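Local coordinates for inositol monophosphatase (Zymomonas mobilis, PDB 4N81), which probably hydrolyses phosphate monoesters such as inositol monophosphate with the help of magnesium, at residues V84-D89 and F208-A213. Residues are numbered along the deposited sequence; the frame is centred on the assembly and turned at random.
Sequences VLDPID and FYDFAA
Three carboxylates, those of Asp86, Asp89 and Asp210, converge where strands 81-86 and 88-89, either side of the corner at Pro87, meet the weakly bonded helix of about 208-211. Asp210 OD1 sits 3.2 Å from Asp86 OD2 and 3.1 Å from Asp89 OD2, acceptor against acceptor, with its carboxylate plane 44° from each of theirs. With CG anti to the backbone N (chi1 -178°), Asp89 carries its carboxylate on towards Asp210, crossing that side chain at about a right angle; the same torsion in Asp86 (-164°) swings its carboxylate across to the Asp89 side, oblique to Asp210. Asp210 OD2 takes the backbone N-H of Lys207. A water donates to both Asp89 OD1 and Asp210 O. Two residues back along the strand, Val84 splits its methyls, CG1 lying 3.6 Å from Tyr209 CA and 4.0 Å from Ala212 CB, while CG2 meets Phe208 CE2 at 3.7 Å. Between the two zones, Tyr209 CD1 approaches Leu85 O at 3.3 Å, and Phe68 packs edge-to-face with the rings of both Phe208 and Tyr209. Carboxylate oxygens this close, with no direct hydrogen bond between the segments, suit a cation site: these aspartates are predicted magnesium ligands, with Glu70 and Ile88.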
loop_
_atom_site.group_PDB
_atom_site.type_symbol
_atom_site.label_atom_id
_atom_site.label_comp_id
_atom_site.label_asym_id
_atom_site.label_seq_id
_atom_site.Cartn_x
_atom_site.Cartn_y
_atom_site.Cartn_z
ATOM N N VAL A 84 25.166 4.558 0.712
ATOM C CA VAL A 84 24.015 5.427 0.580
ATOM C C VAL A 84 22.951 4.828 1.485
ATOM O O VAL A 84 22.613 3.674 1.307
ATOM C CB VAL A 84 23.517 5.443 -0.889
ATOM C CG1 VAL A 84 22.295 6.370 -1.066
ATOM C CG2 VAL A 84 24.632 5.908 -1.829
ATOM N N LEU A 85 22.470 5.591 2.476
ATOM C CA LEU A 85 21.481 5.096 3.443
ATOM C C LEU A 85 20.180 5.890 3.354
ATOM O O LEU A 85 20.205 7.116 3.272
ATOM C CB LEU A 85 22.025 5.261 4.858
ATOM C CG LEU A 85 23.458 4.736 5.039
ATOM C CD1 LEU A 85 23.954 4.992 6.439
ATOM C CD2 LEU A 85 23.560 3.262 4.706
ATOM N N ASP A 86 19.049 5.200 3.340
ATOM C CA ASP A 86 17.772 5.844 3.560
ATOM C C ASP A 86 17.028 5.031 4.635
ATOM O O ASP A 86 16.447 3.978 4.311
ATOM C CB ASP A 86 16.940 5.900 2.267
ATOM C CG ASP A 86 15.777 6.908 2.378
ATOM O OD1 ASP A 86 15.727 7.618 3.410
ATOM O OD2 ASP A 86 14.943 7.001 1.444
ATOM N N PRO A 87 17.073 5.465 5.912
ATOM C CA PRO A 87 16.473 4.595 6.949
ATOM C C PRO A 87 14.995 4.270 6.701
ATOM O O PRO A 87 14.555 3.153 6.940
ATOM C CB PRO A 87 16.557 5.484 8.212
ATOM C CG PRO A 87 17.868 6.309 7.969
ATOM C CD PRO A 87 17.837 6.610 6.481
ATOM N N ILE A 88 14.255 5.250 6.188
ATOM C CA ILE A 88 12.826 5.078 5.900
ATOM C C ILE A 88 12.523 5.688 4.522
ATOM O O ILE A 88 12.231 6.870 4.396
ATOM C CB ILE A 88 11.935 5.721 6.990
ATOM C CG1 ILE A 88 12.260 5.097 8.376
ATOM C CG2 ILE A 88 10.422 5.547 6.657
ATOM C CD1 ILE A 88 11.594 5.830 9.559
ATOM N N ASP A 89 12.584 4.860 3.491
ATOM C CA ASP A 89 12.101 5.293 2.193
ATOM C C ASP A 89 10.598 5.029 2.191
ATOM O O ASP A 89 10.172 3.918 2.495
ATOM C CB ASP A 89 12.775 4.493 1.082
ATOM C CG ASP A 89 12.327 4.969 -0.284
ATOM O OD1 ASP A 89 11.622 4.191 -0.975
ATOM O OD2 ASP A 89 12.646 6.125 -0.627
ATOM N N PHE A 208 19.132 10.382 -4.809
ATOM C CA PHE A 208 19.943 9.171 -4.990
ATOM C C PHE A 208 19.696 8.160 -3.841
ATOM O O PHE A 208 19.715 6.930 -4.054
ATOM C CB PHE A 208 21.448 9.537 -5.072
ATOM C CG PHE A 208 22.355 8.377 -5.492
ATOM C CD1 PHE A 208 22.008 7.535 -6.538
ATOM C CD2 PHE A 208 23.580 8.180 -4.870
ATOM C CE1 PHE A 208 22.854 6.471 -6.942
ATOM C CE2 PHE A 208 24.467 7.141 -5.279
ATOM C CZ PHE A 208 24.097 6.280 -6.311
ATOM N N TYR A 209 19.392 8.672 -2.648
ATOM C CA TYR A 209 19.086 7.831 -1.490
ATOM C C TYR A 209 17.880 6.955 -1.805
ATOM O O TYR A 209 17.728 5.882 -1.216
ATOM C CB TYR A 209 18.590 8.701 -0.282
ATOM C CG TYR A 209 19.497 9.798 0.131
ATOM C CD1 TYR A 209 20.552 9.549 1.033
ATOM C CD2 TYR A 209 19.322 11.080 -0.347
ATOM C CE1 TYR A 209 21.413 10.557 1.448
ATOM C CE2 TYR A 209 20.179 12.101 0.047
ATOM C CZ TYR A 209 21.226 11.843 0.949
ATOM O OH TYR A 209 22.069 12.884 1.348
ATOM N N ASP A 210 16.997 7.444 -2.654
ATOM C CA ASP A 210 15.771 6.694 -2.930
ATOM C C ASP A 210 15.913 5.587 -3.991
ATOM O O ASP A 210 15.040 4.735 -4.036
ATOM C CB ASP A 210 14.664 7.623 -3.448
ATOM C CG ASP A 210 14.359 8.813 -2.495
ATOM O OD1 ASP A 210 14.400 8.627 -1.257
ATOM O OD2 ASP A 210 14.089 9.919 -3.027
ATOM N N PHE A 211 16.963 5.589 -4.829
ATOM C CA PHE A 211 17.054 4.579 -5.905
ATOM C C PHE A 211 18.355 3.788 -6.002
ATOM O O PHE A 211 18.420 2.715 -6.683
ATOM C CB PHE A 211 16.657 5.158 -7.303
ATOM C CG PHE A 211 17.544 6.282 -7.783
ATOM C CD1 PHE A 211 18.739 6.015 -8.447
ATOM C CD2 PHE A 211 17.179 7.606 -7.583
ATOM C CE1 PHE A 211 19.554 7.057 -8.933
ATOM C CE2 PHE A 211 17.980 8.643 -8.042
ATOM C CZ PHE A 211 19.170 8.378 -8.726
ATOM N N ALA A 212 19.388 4.293 -5.302
ATOM C CA ALA A 212 20.677 3.608 -5.401
ATOM C C ALA A 212 20.525 2.121 -5.079
ATOM O O ALA A 212 21.007 1.279 -5.838
ATOM C CB ALA A 212 21.723 4.247 -4.426
ATOM N N ALA A 213 19.857 1.790 -3.965
ATOM C CA ALA A 213 19.748 0.347 -3.560
ATOM C C ALA A 213 18.889 -0.443 -4.561
ATOM O O ALA A 213 19.002 -1.685 -4.655
ATOM C CB ALA A 213 19.112 0.228 -2.150
HETATM O O HOH W 1 12.191 4.429 -3.663
#